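Local coordinates for putative hydrolase (Chloroflexus aurantiacus J-10-fl, PDB 3CMN), which is probably a zinc-dependent peptidase of the zincin class, though its activity and substrate are not established, at residues A[44-49]-A[73-77]; A[55-60]-A[186-190]; A[176-180]-A[280-286]. All blocks are in the same frame, centred on the assembly; numbering follows the deposited sequence.

Interaction 1: residues A[44-49]-A[73-77]; sequences RREQYA and RIFVF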
loop_
_atom_site.group_PDB
_atom_site.type_symbol
_atom_site.label_atom_id
_atom_site.label_comp_id
_atom_site.label_asym_id
_atom_site.label_seq_id
_atom_site.Cartn_x
_atom_site.Cartn_y
_atom_site.Cartn_z
ATOM N N ARG A 44 -12.623 9.782 -17.110
ATOM C CA ARG A 44 -12.113 8.999 -15.987
ATOM C C ARG A 44 -11.483 9.972 -14.967
ATOM O O ARG A 44 -11.627 9.793 -13.760
ATOM C CB ARG A 44 -11.088 7.955 -16.456
ATOM C CG ARG A 44 -11.692 6.728 -17.158
ATOM C CD ARG A 44 -12.709 5.970 -16.291
ATOM N NE ARG A 44 -13.256 4.812 -17.010
ATOM C CZ ARG A 44 -14.301 4.085 -16.620
ATOM N NH1 ARG A 44 -14.961 4.369 -15.506
ATOM N NH2 ARG A 44 -14.677 3.053 -17.350
ATOM N N ARG A 45 -10.812 11.011 -15.459
ATOM C CA ARG A 45 -10.215 12.015 -14.583
ATOM C C ARG A 45 -11.343 12.682 -13.798
ATOM O O ARG A 45 -11.189 12.978 -12.616
ATOM C CB ARG A 45 -9.477 13.093 -15.387
ATOM C CG ARG A 45 -8.443 12.588 -16.369
ATOM C CD ARG A 45 -7.608 13.730 -16.966
ATOM N NE ARG A 45 -6.445 14.017 -16.129
ATOM C CZ ARG A 45 -6.499 14.643 -14.960
ATOM N NH1 ARG A 45 -7.657 15.070 -14.487
ATOM N NH2 ARG A 45 -5.401 14.801 -14.241
ATOM N N GLU A 46 -12.468 12.938 -14.470
ATOM C CA GLU A 46 -13.639 13.553 -13.836
ATOM C C GLU A 46 -14.113 12.678 -12.695
ATOM O O GLU A 46 -14.298 13.132 -11.571
ATOM C CB GLU A 46 -14.806 13.680 -14.823
ATOM C CG GLU A 46 -14.655 14.700 -15.946
ATOM C CD GLU A 46 -14.970 16.115 -15.506
ATOM O OE1 GLU A 46 -15.154 16.983 -16.385
ATOM O OE2 GLU A 46 -15.032 16.369 -14.284
ATOM N N GLN A 47 -14.317 11.408 -13.009
ATOM C CA GLN A 47 -14.806 10.434 -12.048
ATOM C C GLN A 47 -13.934 10.390 -10.805
ATOM O O GLN A 47 -14.419 10.611 -9.696
ATOM C CB GLN A 47 -14.879 9.063 -12.716
ATOM C CG GLN A 47 -15.559 7.973 -11.917
ATOM C CD GLN A 47 -15.522 6.649 -12.644
ATOM O OE1 GLN A 47 -14.753 6.479 -13.598
ATOM N NE2 GLN A 47 -16.339 5.698 -12.200
ATOM N N TYR A 48 -12.643 10.110 -10.992
ATOM C CA TYR A 48 -11.702 10.041 -9.868
ATOM C C TYR A 48 -11.608 11.370 -9.122
ATOM O O TYR A 48 -11.566 11.396 -7.888
ATOM C CB TYR A 48 -10.295 9.632 -10.342
ATOM C CG TYR A 48 -10.175 8.187 -10.747
ATOM C CD1 TYR A 48 -9.782 7.837 -12.033
ATOM C CD2 TYR A 48 -10.469 7.173 -9.853
ATOM C CE1 TYR A 48 -9.695 6.505 -12.415
ATOM C CE2 TYR A 48 -10.383 5.841 -10.221
ATOM C CZ TYR A 48 -10.000 5.514 -11.505
ATOM O OH TYR A 48 -9.962 4.189 -11.870
ATOM N N ALA A 49 -11.583 12.471 -9.866
ATOM C CA ALA A 49 -11.486 13.785 -9.241
ATOM C C ALA A 49 -12.608 13.984 -8.234
ATOM O O ALA A 49 -12.369 14.422 -7.105
ATOM C CB ALA A 49 -11.537 14.880 -10.295
ATOM N N ARG A 73 -4.324 17.039 -7.040
ATOM C CA ARG A 73 -4.081 16.501 -8.376
ATOM C C ARG A 73 -4.330 15.000 -8.400
ATOM O O ARG A 73 -4.170 14.312 -7.398
ATOM C CB ARG A 73 -2.646 16.778 -8.844
ATOM C CG ARG A 73 -2.309 18.248 -9.044
ATOM C CD ARG A 73 -1.015 18.417 -9.823
ATOM N NE ARG A 73 -1.222 18.197 -11.254
ATOM C CZ ARG A 73 -0.242 18.101 -12.152
ATOM N NH1 ARG A 73 1.023 18.193 -11.760
ATOM N NH2 ARG A 73 -0.530 17.945 -13.443
ATOM N N ILE A 74 -4.760 14.500 -9.545
ATOM C CA ILE A 74 -4.984 13.074 -9.696
ATOM C C ILE A 74 -4.491 12.681 -11.073
ATOM O O ILE A 74 -4.678 13.410 -12.049
ATOM C CB ILE A 74 -6.492 12.674 -9.533
ATOM C CG1 ILE A 74 -7.375 13.496 -10.471
ATOM C CG2 ILE A 74 -6.930 12.840 -8.079
ATOM C CD1 ILE A 74 -7.527 12.891 -11.848
ATOM N N PHE A 75 -3.834 11.536 -11.151
ATOM C CA PHE A 75 -3.338 11.077 -12.430
ATOM C C PHE A 75 -3.936 9.717 -12.781
ATOM O O PHE A 75 -3.998 8.821 -11.946
ATOM C CB PHE A 75 -1.812 10.961 -12.400
ATOM C CG PHE A 75 -1.107 12.148 -11.787
ATOM C CD1 PHE A 75 -0.540 12.057 -10.515
ATOM C CD2 PHE A 75 -0.985 13.345 -12.490
ATOM C CE1 PHE A 75 0.148 13.145 -9.945
ATOM C CE2 PHE A 75 -0.305 14.439 -11.935
ATOM C CZ PHE A 75 0.265 14.335 -10.655
ATOM N N VAL A 76 -4.400 9.587 -14.019
ATOM C CA VAL A 76 -4.941 8.337 -14.535
ATOM C C VAL A 76 -3.749 7.802 -15.337
ATOM O O VAL A 76 -3.349 8.410 -16.331
ATOM C CB VAL A 76 -6.151 8.595 -15.496
ATOM C CG1 VAL A 76 -6.690 7.285 -16.046
ATOM C CG2 VAL A 76 -7.249 9.338 -14.758
ATOM N N PHE A 77 -3.163 6.697 -14.892
ATOM C CA PHE A 77 -2.006 6.119 -15.574
ATOM C C PHE A 77 -2.345 4.886 -16.404
ATOM O O PHE A 77 -3.319 4.186 -16.142
ATOM C CB PHE A 77 -0.932 5.654 -14.564
ATOM C CG PHE A 77 -0.116 6.757 -13.920
ATOM C CD1 PHE A 77 0.749 6.438 -12.868
ATOM C CD2 PHE A 77 -0.179 8.076 -14.352
ATOM C CE1 PHE A 77 1.535 7.400 -12.248
ATOM C CE2 PHE A 77 0.602 9.061 -13.743
ATOM C CZ PHE A 77 1.468 8.721 -12.681
HETATM O O HOH W 1 -4.081 12.018 -16.072
#
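Arg45 and Ala49, one turn apart on helix 41-63, lie against Val76 and Ile74 of strand 73-76, the two axes 8.6 Å apart at their closest and their directions 135° from each other. The contact is a worked example of how a helix can cover a short strand with apolar groups in the middle and a long polar side chain laid across the strand beside them. Ile74 makes the largest single contribution. With its CG1 turned between backbone N and carbonyl carbon (chi1 53°), its CD1 lies over one face of the Arg45 guanidinium, 3.4 Å from NH1, while CG1 rests 4.4 Å from CB of Ala49. Two residues along, CG2 of Val76 lies 3.8 Å from CG of Arg45 and 4.0 Å from CD1 of Tyr48, approaching that ring obliquely; the Tyr48 ring also stacks with Phe158 of the neighbouring strand. The Arg45 chain bends at chi3 (88°), which folds the guanidinium over Ile74. A water joins helix and strand, accepting from NE of Arg45 and from the backbone N of Val76. NH2 of Arg45 comes within 2.7 Å of the Ile74 carbonyl O, but the angle is too poor for a hydrogen bond. On the helix, Arg44 gives a bond from NH1 to Gln47 OE1, and both side chains also reach Asp174. The chemistry is thus divided: methyls of Ile74 and Val76 pack against the Arg45 chain, its guanidinium face and the Tyr48 ring, while the hydrogen-bonded link from Arg45 to the strand is bridged by a water.

Interaction 2: residues A[55-60]-A[186-190]; sequences SEPLIA and MTHAF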
loop_
_atom_site.group_PDB
_atom_site.type_symbol
_atom_site.label_atom_id
_atom_site.label_comp_id
_atom_site.label_asym_id
_atom_site.label_seq_id
_atom_site.Cartn_x
_atom_site.Cartn_y
_atom_site.Cartn_z
ATOM N N SER A 55 -14.154 11.565 -0.889
ATOM C CA SER A 55 -13.354 10.709 -0.032
ATOM C C SER A 55 -12.541 11.374 1.057
ATOM O O SER A 55 -12.697 11.028 2.222
ATOM C CB SER A 55 -12.420 9.848 -0.883
ATOM O OG SER A 55 -13.111 8.729 -1.397
ATOM N N GLU A 56 -11.672 12.308 0.676
ATOM C CA GLU A 56 -10.810 12.974 1.646
ATOM C C GLU A 56 -11.568 13.427 2.895
ATOM O O GLU A 56 -11.172 13.093 4.016
ATOM C CB GLU A 56 -10.066 14.155 1.007
ATOM C CG GLU A 56 -8.792 14.510 1.766
ATOM C CD GLU A 56 -7.946 15.589 1.098
ATOM O OE1 GLU A 56 -7.809 15.565 -0.148
ATOM O OE2 GLU A 56 -7.399 16.447 1.832
ATOM N N PRO A 57 -12.675 14.180 2.721
ATOM C CA PRO A 57 -13.476 14.659 3.859
ATOM C C PRO A 57 -14.020 13.530 4.740
ATOM O O PRO A 57 -13.885 13.578 5.961
ATOM C CB PRO A 57 -14.604 15.438 3.187
ATOM C CG PRO A 57 -13.962 15.967 1.938
ATOM C CD PRO A 57 -13.175 14.757 1.455
ATOM N N LEU A 58 -14.634 12.523 4.124
ATOM C CA LEU A 58 -15.195 11.405 4.879
ATOM C C LEU A 58 -14.138 10.697 5.708
ATOM O O LEU A 58 -14.412 10.236 6.821
ATOM C CB LEU A 58 -15.865 10.391 3.940
ATOM C CG LEU A 58 -17.378 10.531 3.712
ATOM C CD1 LEU A 58 -17.744 11.975 3.363
ATOM C CD2 LEU A 58 -17.805 9.582 2.590
ATOM N N ILE A 59 -12.929 10.611 5.162
ATOM C CA ILE A 59 -11.853 9.942 5.870
ATOM C C ILE A 59 -11.280 10.848 6.956
ATOM O O ILE A 59 -11.018 10.396 8.070
ATOM C CB ILE A 59 -10.767 9.487 4.881
ATOM C CG1 ILE A 59 -11.379 8.463 3.921
ATOM C CG2 ILE A 59 -9.598 8.844 5.623
ATOM C CD1 ILE A 59 -10.440 7.983 2.837
ATOM N N ALA A 60 -11.116 12.125 6.625
ATOM C CA ALA A 60 -10.603 13.111 7.564
ATOM C C ALA A 60 -11.473 13.149 8.821
ATOM O O ALA A 60 -10.959 13.198 9.937
ATOM C CB ALA A 60 -10.577 14.494 6.908
ATOM N N MET A 186 -7.265 6.696 -0.641
ATOM C CA MET A 186 -7.242 7.836 0.250
ATOM C C MET A 186 -6.954 7.392 1.671
ATOM O O MET A 186 -6.261 8.084 2.417
ATOM C CB MET A 186 -8.571 8.597 0.184
ATOM C CG MET A 186 -8.594 9.906 0.968
ATOM S SD MET A 186 -7.641 11.195 0.195
ATOM C CE MET A 186 -6.136 10.908 0.926
ATOM N N THR A 187 -7.474 6.232 2.044
ATOM C CA THR A 187 -7.232 5.732 3.383
ATOM C C THR A 187 -5.730 5.601 3.614
ATOM O O THR A 187 -5.195 6.130 4.592
ATOM C CB THR A 187 -7.944 4.377 3.624
ATOM O OG1 THR A 187 -9.358 4.568 3.516
ATOM C CG2 THR A 187 -7.644 3.856 5.021
ATOM N N HIS A 188 -5.046 4.934 2.691
ATOM C CA HIS A 188 -3.609 4.758 2.819
ATOM C C HIS A 188 -2.813 6.055 2.748
ATOM O O HIS A 188 -1.731 6.156 3.324
ATOM C CB HIS A 188 -3.114 3.755 1.783
ATOM C CG HIS A 188 -3.582 2.363 2.052
ATOM N ND1 HIS A 188 -2.767 1.260 1.911
ATOM C CD2 HIS A 188 -4.763 1.902 2.524
ATOM C CE1 HIS A 188 -3.426 0.179 2.294
ATOM N NE2 HIS A 188 -4.640 0.542 2.670
ATOM N N ALA A 189 -3.353 7.054 2.062
ATOM C CA ALA A 189 -2.674 8.337 1.966
ATOM C C ALA A 189 -2.677 8.959 3.358
ATOM O O ALA A 189 -1.693 9.575 3.791
ATOM C CB ALA A 189 -3.388 9.234 0.986
ATOM N N PHE A 190 -3.800 8.795 4.050
ATOM C CA PHE A 190 -3.948 9.306 5.403
ATOM C C PHE A 190 -3.001 8.545 6.344
ATOM O O PHE A 190 -2.247 9.150 7.096
ATOM C CB PHE A 190 -5.400 9.137 5.883
ATOM C CG PHE A 190 -6.289 10.332 5.608
ATOM C CD1 PHE A 190 -6.745 10.606 4.319
ATOM C CD2 PHE A 190 -6.651 11.196 6.644
ATOM C CE1 PHE A 190 -7.542 11.719 4.059
ATOM C CE2 PHE A 190 -7.456 12.326 6.397
ATOM C CZ PHE A 190 -7.900 12.587 5.103
#
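The ring of Phe190 meets the methyl CG2 of Ile59 over one face, a CH-pi contact with the methyl 3.6 Å from the ring centroid and only 14° from its normal. In the plane of the ring, at its edge, lies the carbonyl O of Met186 from the preceding turn of the same helix. From helix 41-63 the Glu56 carbonyl O and the CA of Ala60 come up obliquely, the latter 3.4 Å from CE2, and CB of Ala60 touches CZ. The far part of the ring is therefore wedged against the backbone of one helical turn. That Glu56 oxygen already accepts from Ala60 N, so the ring lies beside a carbonyl whose helical bond is in place.

Ile59 works with both branches, a good instance of how a beta-branched residue can fill two sites at once. While CG2, anti to the backbone N, serves the ring, CG1 on the other branch carries CD1 to Met186, whose CB and CG both lie 3.3 Å away, closer than usual for carbons. CD1 also sits 3.6 Å from OG1 of Thr187, a hydroxyl bonded to the Leu183 carbonyl. The Met186 chain bends at chi2 (73°), bringing SD to 3.8 Å from CG of Glu56. Glu56 lends only its aliphatic part here; its carboxylate OE1 takes the backbone N of Val71.

The segments cross at -53° with axes 10.0 Å apart. This is ordinary apolar helix-helix packing, but helix 174-193 bears His184, Glu185 and His188, an HExxH pattern consistent with the zinc-binding helix of a zincin-like metallopeptidase, although no metal is bound in this structure.

Interaction 3: residues A[176-180]-A[280-286]; sequences DFRLW and LPSFNQI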
loop_
_atom_site.group_PDB
_atom_site.type_symbol
_atom_site.label_atom_id
_atom_site.label_comp_id
_atom_site.label_asym_id
_atom_site.label_seq_id
_atom_site.Cartn_x
_atom_site.Cartn_y
_atom_site.Cartn_z
ATOM N N ASP A 176 -19.075 1.571 -8.427
ATOM C CA ASP A 176 -18.783 1.074 -7.089
ATOM C C ASP A 176 -17.346 0.620 -6.860
ATOM O O ASP A 176 -16.747 0.930 -5.821
ATOM C CB ASP A 176 -19.761 -0.045 -6.735
ATOM C CG ASP A 176 -21.150 0.481 -6.429
ATOM O OD1 ASP A 176 -21.501 1.578 -6.917
ATOM O OD2 ASP A 176 -21.898 -0.205 -5.708
ATOM N N PHE A 177 -16.789 -0.113 -7.819
ATOM C CA PHE A 177 -15.423 -0.583 -7.675
ATOM C C PHE A 177 -14.413 0.564 -7.659
ATOM O O PHE A 177 -13.478 0.561 -6.864
ATOM C CB PHE A 177 -15.066 -1.561 -8.783
ATOM C CG PHE A 177 -13.696 -2.147 -8.642
ATOM C CD1 PHE A 177 -13.275 -2.692 -7.423
ATOM C CD2 PHE A 177 -12.826 -2.167 -9.720
ATOM C CE1 PHE A 177 -12.002 -3.250 -7.283
ATOM C CE2 PHE A 177 -11.551 -2.720 -9.598
ATOM C CZ PHE A 177 -11.139 -3.265 -8.370
ATOM N N ARG A 178 -14.603 1.552 -8.524
ATOM C CA ARG A 178 -13.681 2.674 -8.566
ATOM C C ARG A 178 -13.800 3.596 -7.358
ATOM O O ARG A 178 -12.845 4.280 -7.007
ATOM C CB ARG A 178 -13.845 3.442 -9.880
ATOM C CG ARG A 178 -13.272 2.669 -11.042
ATOM C CD ARG A 178 -13.501 3.370 -12.346
ATOM N NE ARG A 178 -12.948 2.596 -13.450
ATOM C CZ ARG A 178 -13.434 1.436 -13.869
ATOM N NH1 ARG A 178 -14.497 0.903 -13.280
ATOM N NH2 ARG A 178 -12.854 0.814 -14.884
ATOM N N LEU A 179 -14.970 3.623 -6.727
ATOM C CA LEU A 179 -15.134 4.432 -5.529
ATOM C C LEU A 179 -14.472 3.639 -4.411
ATOM O O LEU A 179 -13.855 4.205 -3.516
ATOM C CB LEU A 179 -16.610 4.671 -5.188
ATOM C CG LEU A 179 -16.829 5.392 -3.843
ATOM C CD1 LEU A 179 -16.120 6.755 -3.874
ATOM C CD2 LEU A 179 -18.322 5.562 -3.561
ATOM N N TRP A 180 -14.596 2.321 -4.487
ATOM C CA TRP A 180 -14.003 1.431 -3.505
ATOM C C TRP A 180 -12.486 1.641 -3.528
ATOM O O TRP A 180 -11.845 1.757 -2.485
ATOM C CB TRP A 180 -14.326 -0.025 -3.849
ATOM C CG TRP A 180 -13.704 -1.022 -2.909
ATOM C CD1 TRP A 180 -14.213 -1.450 -1.718
ATOM C CD2 TRP A 180 -12.442 -1.693 -3.069
ATOM N NE1 TRP A 180 -13.352 -2.346 -1.128
ATOM C CE2 TRP A 180 -12.257 -2.513 -1.934
ATOM C CE3 TRP A 180 -11.450 -1.679 -4.061
ATOM C CZ2 TRP A 180 -11.120 -3.314 -1.757
ATOM C CZ3 TRP A 180 -10.317 -2.477 -3.885
ATOM C CH2 TRP A 180 -10.166 -3.282 -2.740
ATOM N N LEU A 280 -21.341 2.193 -0.624
ATOM C CA LEU A 280 -21.260 1.220 -1.714
ATOM C C LEU A 280 -22.279 0.087 -1.590
ATOM O O LEU A 280 -22.089 -0.846 -0.810
ATOM C CB LEU A 280 -19.847 0.625 -1.801
ATOM C CG LEU A 280 -18.698 1.619 -2.009
ATOM C CD1 LEU A 280 -17.364 0.883 -1.979
ATOM C CD2 LEU A 280 -18.897 2.362 -3.329
ATOM N N PRO A 281 -23.378 0.156 -2.361
ATOM C CA PRO A 281 -24.399 -0.895 -2.301
ATOM C C PRO A 281 -23.869 -2.294 -2.631
ATOM O O PRO A 281 -24.393 -3.293 -2.141
ATOM C CB PRO A 281 -25.473 -0.407 -3.286
ATOM C CG PRO A 281 -24.743 0.585 -4.169
ATOM C CD PRO A 281 -23.825 1.274 -3.210
ATOM N N SER A 282 -22.824 -2.365 -3.450
ATOM C CA SER A 282 -22.235 -3.649 -3.821
ATOM C C SER A 282 -21.048 -3.994 -2.928
ATOM O O SER A 282 -20.322 -4.953 -3.194
ATOM C CB SER A 282 -21.790 -3.633 -5.289
ATOM O OG SER A 282 -20.910 -2.554 -5.560
ATOM N N PHE A 283 -20.873 -3.224 -1.856
ATOM C CA PHE A 283 -19.771 -3.423 -0.921
ATOM C C PHE A 283 -19.500 -4.883 -0.562
ATOM O O PHE A 283 -18.376 -5.366 -0.712
ATOM C CB PHE A 283 -20.012 -2.641 0.371
ATOM C CG PHE A 283 -18.786 -2.516 1.237
ATOM C CD1 PHE A 283 -17.840 -1.520 0.986
ATOM C CD2 PHE A 283 -18.559 -3.406 2.288
ATOM C CE1 PHE A 283 -16.686 -1.407 1.769
ATOM C CE2 PHE A 283 -17.409 -3.307 3.079
ATOM C CZ PHE A 283 -16.473 -2.305 2.818
ATOM N N ASN A 284 -20.516 -5.583 -0.072
ATOM C CA ASN A 284 -20.334 -6.979 0.297
ATOM C C ASN A 284 -19.852 -7.757 -0.917
ATOM O O ASN A 284 -18.924 -8.565 -0.809
ATOM C CB ASN A 284 -21.638 -7.569 0.836
ATOM C CG ASN A 284 -22.061 -6.939 2.158
ATOM O OD1 ASN A 284 -21.314 -6.957 3.136
ATOM N ND2 ASN A 284 -23.262 -6.374 2.189
ATOM N N GLN A 285 -20.467 -7.494 -2.070
ATOM C CA GLN A 285 -20.101 -8.157 -3.319
ATOM C C GLN A 285 -18.606 -8.016 -3.619
ATOM O O GLN A 285 -17.915 -9.007 -3.889
ATOM C CB GLN A 285 -20.892 -7.555 -4.489
ATOM C CG GLN A 285 -22.318 -8.088 -4.672
ATOM C CD GLN A 285 -23.262 -7.700 -3.545
ATOM O OE1 GLN A 285 -23.396 -6.524 -3.214
ATOM N NE2 GLN A 285 -23.928 -8.692 -2.958
ATOM N N ILE A 286 -18.122 -6.776 -3.571
ATOM C CA ILE A 286 -16.721 -6.473 -3.858
ATOM C C ILE A 286 -15.775 -7.185 -2.905
ATOM O O ILE A 286 -14.891 -7.926 -3.340
ATOM C CB ILE A 286 -16.454 -4.943 -3.794
ATOM C CG1 ILE A 286 -17.349 -4.217 -4.798
ATOM C CG2 ILE A 286 -14.996 -4.649 -4.109
ATOM C CD1 ILE A 286 -17.293 -2.717 -4.678
#
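Asp176 and Ser282 are brought together by their first torsions: CG of Asp176 stands beside its backbone N (chi1 -74°), and OG of Ser282 points between N and carbonyl carbon (chi1 55°). They join helix 174-193 to the type I beta turn Leu280 to Phe283, the tight link from helix 248-279 into helix 283-307. The principle illustrated is that a carboxylate from another helix can hold the start of a helix. Ser282 occupies the N-cap position, yet its side chain makes no capping bond; its OG instead donates to OD2 of Asp176 at 2.6 Å, on the anti lone pair. The backbone N of Ser282 donates to the same OD2 at 3.3 Å, meeting it nearly along the C-O bond. Two donors from one residue thus grip a single oxygen, and the negative charge would probably be favoured by the adjacent helix start.

Next to these two bonds the packing is apolar. Leu280 splits its methyls: CD2 presses on CD2 of Leu179 at 3.3 Å, closer than usual, and CD1 lies 3.7 Å from CB of Trp180, near the plane of the indole at its edge. Phe283 CE1 comes to the same edge. Trp180 NE1 bonds to Glu287, and the indole meets the His184 ring with the planes nearly parallel, so this contact borders the HExxH-like pattern. Over one indole face Ile286 supplies a CH-pi contact: its CG2 stands 3.9 Å from the centroid of the five-membered ring, 2° from the normal.

Overall arrangement
From the N terminus, helix 41-63 opens interaction 1 and then, about three turns on, interaction 2. The first closes early, at strand 73-76; the second waits until helix 174-193, so the two cross. Before interaction 2 closes, the start of that helix opens interaction 3, which closes at the turn before helix 283-307; these two also cross, whereas interactions 1 and 3 follow in series. Helix 41-63 is thus tied to both the strand and the helix with the HExxH-like pattern, and the latter to helix 283-307. Interactions 1 and 3 touch where Arg178 packs on Gln47 and Tyr48; Arg178 is salt-bridged to Glu160, with which Arg44 forms only a long, weak ion pair.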